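Local coordinates for protein glutamyl-tRNA(Gln) amidotransferase subunit B, mitochondrial (Saccharomyces cerevisiae, PDB 4N0H) that serves as the B subunit of a mitochondrial amidotransferase assembly, a chain built around the GatB/GatE catalytic domain, at residues Ser50-Ala55 with Gln98-Gln103; Ile117-Glu122 with Lys131-Leu136. All blocks are in the same frame, centred on the assembly; numbering follows the deposited sequence.

Contact 1: Ser50-Ala55 with Gln98-Gln103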
loop_
_atom_site.group_PDB
_atom_site.type_symbol
_atom_site.label_atom_id
_atom_site.label_comp_id
_atom_site.label_asym_id
_atom_site.label_seq_id
_atom_site.Cartn_x
_atom_site.Cartn_y
_atom_site.Cartn_z
ATOM N N SER B 50 -2.811 0.552 19.539
ATOM C CA SER B 50 -1.442 0.523 19.037
ATOM C C SER B 50 -1.173 1.691 18.096
ATOM O O SER B 50 -2.079 2.461 17.772
ATOM C CB SER B 50 -1.208 -0.784 18.285
ATOM O OG SER B 50 -2.167 -0.910 17.243
ATOM N N TYR B 51 0.078 1.817 17.660
ATOM C CA TYR B 51 0.424 2.773 16.619
ATOM C C TYR B 51 -0.447 2.530 15.391
ATOM O O TYR B 51 -0.927 3.475 14.761
ATOM C CB TYR B 51 1.906 2.661 16.238
ATOM C CG TYR B 51 2.878 2.932 17.370
ATOM C CD1 TYR B 51 2.595 3.873 18.359
ATOM C CD2 TYR B 51 4.081 2.245 17.448
ATOM C CE1 TYR B 51 3.493 4.120 19.392
ATOM C CE2 TYR B 51 4.978 2.477 18.469
ATOM C CZ TYR B 51 4.685 3.411 19.438
ATOM O OH TYR B 51 5.595 3.628 20.446
ATOM N N TYR B 52 -0.658 1.259 15.056
ATOM C CA TYR B 52 -1.487 0.911 13.901
ATOM C C TYR B 52 -2.949 1.314 14.085
ATOM O O TYR B 52 -3.581 1.792 13.145
ATOM C CB TYR B 52 -1.409 -0.586 13.579
ATOM C CG TYR B 52 -2.420 -1.012 12.536
ATOM C CD1 TYR B 52 -2.167 -0.832 11.182
ATOM C CD2 TYR B 52 -3.635 -1.574 12.909
ATOM C CE1 TYR B 52 -3.101 -1.206 10.224
ATOM C CE2 TYR B 52 -4.573 -1.944 11.966
ATOM C CZ TYR B 52 -4.298 -1.766 10.627
ATOM O OH TYR B 52 -5.236 -2.146 9.695
ATOM N N ASP B 53 -3.488 1.106 15.285
ATOM C CA ASP B 53 -4.891 1.432 15.555
ATOM C C ASP B 53 -5.166 2.925 15.336
ATOM O O ASP B 53 -6.267 3.315 14.952
ATOM C CB ASP B 53 -5.287 1.038 16.982
ATOM C CG ASP B 53 -5.300 -0.465 17.200
ATOM O OD1 ASP B 53 -5.367 -1.226 16.210
ATOM O OD2 ASP B 53 -5.243 -0.888 18.375
ATOM N N ILE B 54 -4.157 3.753 15.583
ATOM C CA ILE B 54 -4.289 5.197 15.418
ATOM C C ILE B 54 -3.905 5.596 13.982
ATOM O O ILE B 54 -3.931 6.778 13.612
ATOM C CB ILE B 54 -3.455 5.949 16.492
ATOM C CG1 ILE B 54 -3.740 5.365 17.878
ATOM C CG2 ILE B 54 -3.753 7.450 16.506
ATOM C CD1 ILE B 54 -5.187 5.504 18.302
ATOM N N ALA B 55 -3.568 4.590 13.178
ATOM C CA ALA B 55 -3.178 4.783 11.777
ATOM C C ALA B 55 -2.014 5.763 11.606
ATOM O O ALA B 55 -2.006 6.579 10.687
ATOM C CB ALA B 55 -4.378 5.208 10.928
ATOM N N GLN B 98 -13.122 6.062 11.716
ATOM C CA GLN B 98 -12.399 5.224 10.754
ATOM C C GLN B 98 -11.028 5.824 10.418
ATOM O O GLN B 98 -10.856 6.478 9.385
ATOM C CB GLN B 98 -13.221 5.036 9.478
ATOM C CG GLN B 98 -12.524 4.193 8.422
ATOM C CD GLN B 98 -13.479 3.338 7.637
ATOM O OE1 GLN B 98 -13.781 3.628 6.477
ATOM N NE2 GLN B 98 -13.964 2.270 8.262
ATOM N N PRO B 99 -10.042 5.599 11.295
ATOM C CA PRO B 99 -8.752 6.307 11.238
ATOM C C PRO B 99 -7.931 6.107 9.951
ATOM O O PRO B 99 -7.205 7.022 9.561
ATOM C CB PRO B 99 -7.998 5.771 12.464
ATOM C CG PRO B 99 -8.675 4.478 12.808
ATOM C CD PRO B 99 -10.107 4.637 12.410
ATOM N N GLN B 100 -8.026 4.944 9.312
ATOM C CA GLN B 100 -7.295 4.717 8.065
ATOM C C GLN B 100 -7.931 5.423 6.859
ATOM O O GLN B 100 -7.257 5.703 5.866
ATOM C CB GLN B 100 -7.143 3.218 7.774
ATOM C CG GLN B 100 -5.915 2.571 8.407
ATOM C CD GLN B 100 -6.118 2.206 9.865
ATOM O OE1 GLN B 100 -7.240 2.257 10.378
ATOM N NE2 GLN B 100 -5.032 1.831 10.544
ATOM N N GLY B 101 -9.226 5.714 6.945
ATOM C CA GLY B 101 -9.940 6.285 5.815
ATOM C C GLY B 101 -10.502 5.165 4.962
ATOM O O GLY B 101 -11.041 5.383 3.875
ATOM N N TYR B 102 -10.353 3.945 5.464
ATOM C CA TYR B 102 -10.974 2.781 4.855
ATOM C C TYR B 102 -11.109 1.664 5.881
ATOM O O TYR B 102 -10.434 1.666 6.914
ATOM C CB TYR B 102 -10.189 2.296 3.628
ATOM C CG TYR B 102 -8.735 1.936 3.879
ATOM C CD1 TYR B 102 -8.381 0.693 4.397
ATOM C CD2 TYR B 102 -7.715 2.827 3.566
ATOM C CE1 TYR B 102 -7.047 0.352 4.618
ATOM C CE2 TYR B 102 -6.379 2.500 3.778
ATOM C CZ TYR B 102 -6.052 1.262 4.297
ATOM O OH TYR B 102 -4.733 0.943 4.508
ATOM N N GLN B 103 -12.005 0.727 5.594
ATOM C CA GLN B 103 -12.188 -0.456 6.420
ATOM C C GLN B 103 -11.660 -1.665 5.661
ATOM O O GLN B 103 -11.889 -1.788 4.459
ATOM C CB GLN B 103 -13.675 -0.652 6.726
ATOM C CG GLN B 103 -13.991 -1.944 7.468
ATOM C CD GLN B 103 -15.466 -2.317 7.399
ATOM O OE1 GLN B 103 -16.031 -2.835 8.361
ATOM N NE2 GLN B 103 -16.090 -2.064 6.256
#
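Two type I beta turns meet here, Tyr52-Ala55 and Gln98-Gly101, with Gln100 of the second reaching across to Tyr52 and Ala55 of the first. Its amide nitrogen NE2 lies 3.0 Å from Tyr52 O, a weak hydrogen bond because the angle at the hydrogen is bent to 129°. Tyr52 O already accepts the backbone N-H of Ala55, the bond that closes its own turn, so Gln100 is a second donor. The same NE2 stands over one face of the Tyr52 ring, offset toward the rim, 3.6 Å from CE1, and the amide plane is inclined 36° to the ring. A bend at chi2 (81°) carries the Gln100 amide there, while its CB sits above the centre of the Tyr102 ring. Ala55 CB fits against the flat end of the glutamine, 3.6 Å from Gln100 CD, and also touches the Pro99 ring at CB, 4.0 Å away. Pro99 CG comes to 3.4 Å from Asp53 O.

The first turn belongs to the loop between strand 14-23 and helix 65-78; the second leads into strand 102-120 of the catalytic domain's mixed sheet. Within the loop, Ser50 OG accepts from Asp53 N, an ST motif, and in return Ser50 N donates to Asp53 OD2 from above the carboxylate plane. OD2 is also hydrogen-bonded to Ser34 OG and salt-bridged to Lys29. Other chains close in: Trp135 of subunit F meets the Tyr51 ring edge-to-face, and an aromatic side chain of another protein chain hydrogen-bonds to Ala55 O.

Contact 2: Ile117-Glu122 with Lys131-Leu136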
loop_
_atom_site.group_PDB
_atom_site.type_symbol
_atom_site.label_atom_id
_atom_site.label_comp_id
_atom_site.label_asym_id
_atom_site.label_seq_id
_atom_site.Cartn_x
_atom_site.Cartn_y
_atom_site.Cartn_z
ATOM N N ILE B 117 -28.407 -23.326 8.425
ATOM C CA ILE B 117 -28.843 -23.628 9.782
ATOM C C ILE B 117 -30.231 -24.265 9.747
ATOM O O ILE B 117 -31.156 -23.734 9.132
ATOM C CB ILE B 117 -28.837 -22.375 10.689
ATOM C CG1 ILE B 117 -27.400 -21.972 11.020
ATOM C CG2 ILE B 117 -29.605 -22.635 11.972
ATOM C CD1 ILE B 117 -27.289 -20.906 12.088
ATOM N N ASN B 118 -30.361 -25.419 10.392
ATOM C CA ASN B 118 -31.624 -26.146 10.413
ATOM C C ASN B 118 -32.532 -25.725 11.560
ATOM O O ASN B 118 -32.100 -25.641 12.711
ATOM C CB ASN B 118 -31.366 -27.652 10.474
ATOM C CG ASN B 118 -30.777 -28.188 9.188
ATOM O OD1 ASN B 118 -31.255 -27.871 8.098
ATOM N ND2 ASN B 118 -29.723 -28.991 9.305
ATOM N N LEU B 119 -33.791 -25.456 11.231
ATOM C CA LEU B 119 -34.798 -25.127 12.231
ATOM C C LEU B 119 -35.898 -26.181 12.197
ATOM O O LEU B 119 -36.285 -26.645 11.126
ATOM C CB LEU B 119 -35.393 -23.741 11.964
ATOM C CG LEU B 119 -34.407 -22.574 11.854
ATOM C CD1 LEU B 119 -35.133 -21.295 11.464
ATOM C CD2 LEU B 119 -33.646 -22.382 13.156
ATOM N N SER B 120 -36.397 -26.558 13.370
ATOM C CA SER B 120 -37.472 -27.541 13.462
ATOM C C SER B 120 -38.558 -27.068 14.417
ATOM O O SER B 120 -38.280 -26.330 15.363
ATOM C CB SER B 120 -36.922 -28.891 13.929
ATOM O OG SER B 120 -36.395 -28.800 15.242
ATOM N N LYS B 121 -39.795 -27.489 14.165
ATOM C CA LYS B 121 -40.908 -27.181 15.058
ATOM C C LYS B 121 -40.632 -27.744 16.443
ATOM O O LYS B 121 -40.884 -27.095 17.461
ATOM C CB LYS B 121 -42.215 -27.767 14.516
ATOM C CG LYS B 121 -43.338 -27.835 15.547
ATOM C CD LYS B 121 -44.677 -27.377 14.978
ATOM C CE LYS B 121 -45.099 -28.205 13.776
ATOM N NZ LYS B 121 -46.374 -27.707 13.183
ATOM N N GLU B 122 -40.097 -28.959 16.457
ATOM C CA GLU B 122 -39.816 -29.693 17.684
ATOM C C GLU B 122 -38.903 -28.935 18.650
ATOM O O GLU B 122 -39.106 -28.971 19.864
ATOM C CB GLU B 122 -39.198 -31.048 17.333
ATOM C CG GLU B 122 -38.713 -31.853 18.521
ATOM C CD GLU B 122 -37.983 -33.111 18.100
ATOM O OE1 GLU B 122 -37.207 -33.654 18.916
ATOM O OE2 GLU B 122 -38.183 -33.557 16.949
ATOM N N LYS B 131 -37.172 -26.567 8.620
ATOM C CA LYS B 131 -36.898 -25.426 7.757
ATOM C C LYS B 131 -35.416 -25.069 7.810
ATOM O O LYS B 131 -34.887 -24.747 8.874
ATOM C CB LYS B 131 -37.740 -24.227 8.194
ATOM C CG LYS B 131 -37.360 -22.906 7.548
ATOM C CD LYS B 131 -37.740 -22.863 6.077
ATOM C CE LYS B 131 -37.630 -21.443 5.539
ATOM N NZ LYS B 131 -37.904 -21.359 4.079
ATOM N N GLU B 132 -34.745 -25.131 6.664
ATOM C CA GLU B 132 -33.332 -24.780 6.620
ATOM C C GLU B 132 -33.120 -23.364 6.091
ATOM O O GLU B 132 -33.768 -22.937 5.132
ATOM C CB GLU B 132 -32.518 -25.803 5.816
ATOM C CG GLU B 132 -32.519 -25.592 4.310
ATOM C CD GLU B 132 -31.413 -26.366 3.616
ATOM O OE1 GLU B 132 -30.649 -25.746 2.844
ATOM O OE2 GLU B 132 -31.309 -27.591 3.842
ATOM N N ILE B 133 -32.229 -22.632 6.751
ATOM C CA ILE B 133 -31.866 -21.287 6.327
ATOM C C ILE B 133 -30.466 -21.320 5.728
ATOM O O ILE B 133 -29.487 -21.512 6.447
ATOM C CB ILE B 133 -31.867 -20.302 7.514
ATOM C CG1 ILE B 133 -33.209 -20.343 8.252
ATOM C CG2 ILE B 133 -31.556 -18.895 7.035
ATOM C CD1 ILE B 133 -34.372 -19.824 7.438
ATOM N N GLY B 134 -30.373 -21.139 4.415
ATOM C CA GLY B 134 -29.092 -21.168 3.734
ATOM C C GLY B 134 -28.221 -19.961 4.030
ATOM O O GLY B 134 -28.719 -18.849 4.218
ATOM N N ILE B 135 -26.911 -20.182 4.074
ATOM C CA ILE B 135 -25.953 -19.101 4.273
ATOM C C ILE B 135 -25.309 -18.728 2.940
ATOM O O ILE B 135 -24.841 -19.598 2.207
ATOM C CB ILE B 135 -24.844 -19.507 5.265
ATOM C CG1 ILE B 135 -25.454 -20.051 6.561
ATOM C CG2 ILE B 135 -23.914 -18.333 5.548
ATOM C CD1 ILE B 135 -26.334 -19.058 7.295
ATOM N N LEU B 136 -25.299 -17.440 2.622
ATOM C CA LEU B 136 -24.667 -16.966 1.398
ATOM C C LEU B 136 -23.155 -17.016 1.572
ATOM O O LEU B 136 -22.450 -17.703 0.829
ATOM C CB LEU B 136 -25.101 -15.527 1.095
ATOM C CG LEU B 136 -25.116 -14.989 -0.343
ATOM C CD1 LEU B 136 -25.311 -13.479 -0.325
ATOM C CD2 LEU B 136 -23.871 -15.347 -1.136
#
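Lys131 faces Leu119 across the antiparallel pairing of strands 102-120 and 130-142, and the two backbones exchange a pair of hydrogen bonds, Lys131 N to Leu119 O and Leu119 N to Lys131 O, each 2.7 Å long. Leu119 CB also rests 3.3 Å from Lys131 O. Lys131 CG stands opposite the backbone N (chi1 169°), the chain turns at chi2, and NZ goes on to donate to the backbone O of Asp177. Next comes Glu132, in a non-hydrogen-bonded pair with Asn118 on the exposed face of the hairpin. The two side chains run alongside each other in the same direction, with amide and carboxylate planes turned 60° apart. Their contact is made by Asn118 OD1 against Glu132 CB at 3.3 Å, while Glu132 OE2 has a long, weak ion pair with Lys116. Ile133 restores the hydrogen-bonded pattern with Ile117: its N donates to Ile117 O at 2.8 Å, nearly straight at 174°, and its O receives Ile117 N. On the buried face, diagonally across the ladder, Ile133 CG1 meets Leu119 CD1 at 3.9 Å. Beyond Ile133 the partners lie before Ile117: Ile135 bonds to Gly115 and Leu136 to Gly114; on the other flank Gly134 bonds to Lys175 and Leu136 to Val173, backbone to backbone. Four backbone bonds therefore fix the register of this beta hairpin, while its faces differ in polarity: one exposes Asn118 and Glu132, the other carries Ile117, Leu119 and Ile133 with the aliphatic start of Lys131, and Ile117 and Ile133 pack on Phe187 of helix 181-197.

In the fold
Strand 102-120 joins the two contacts: contact 1 sits at its start, where the turn at 98-101 runs into it, and contact 2 uses its far end, where it pairs with strand 130-142. They follow one another along the chain and lie on opposite sides of the chain's centre, their own centres 38 Å apart and their nearest atoms about 16 Å apart, so neither touches the other. Their surroundings differ as well. Contact 1 is buried among three proteins: subunit F reaches 50-55, and the remaining protein chain of the assembly reaches both segments. Contact 2, whose segments no other protein chain of the assembly touches, lies wholly within this subunit.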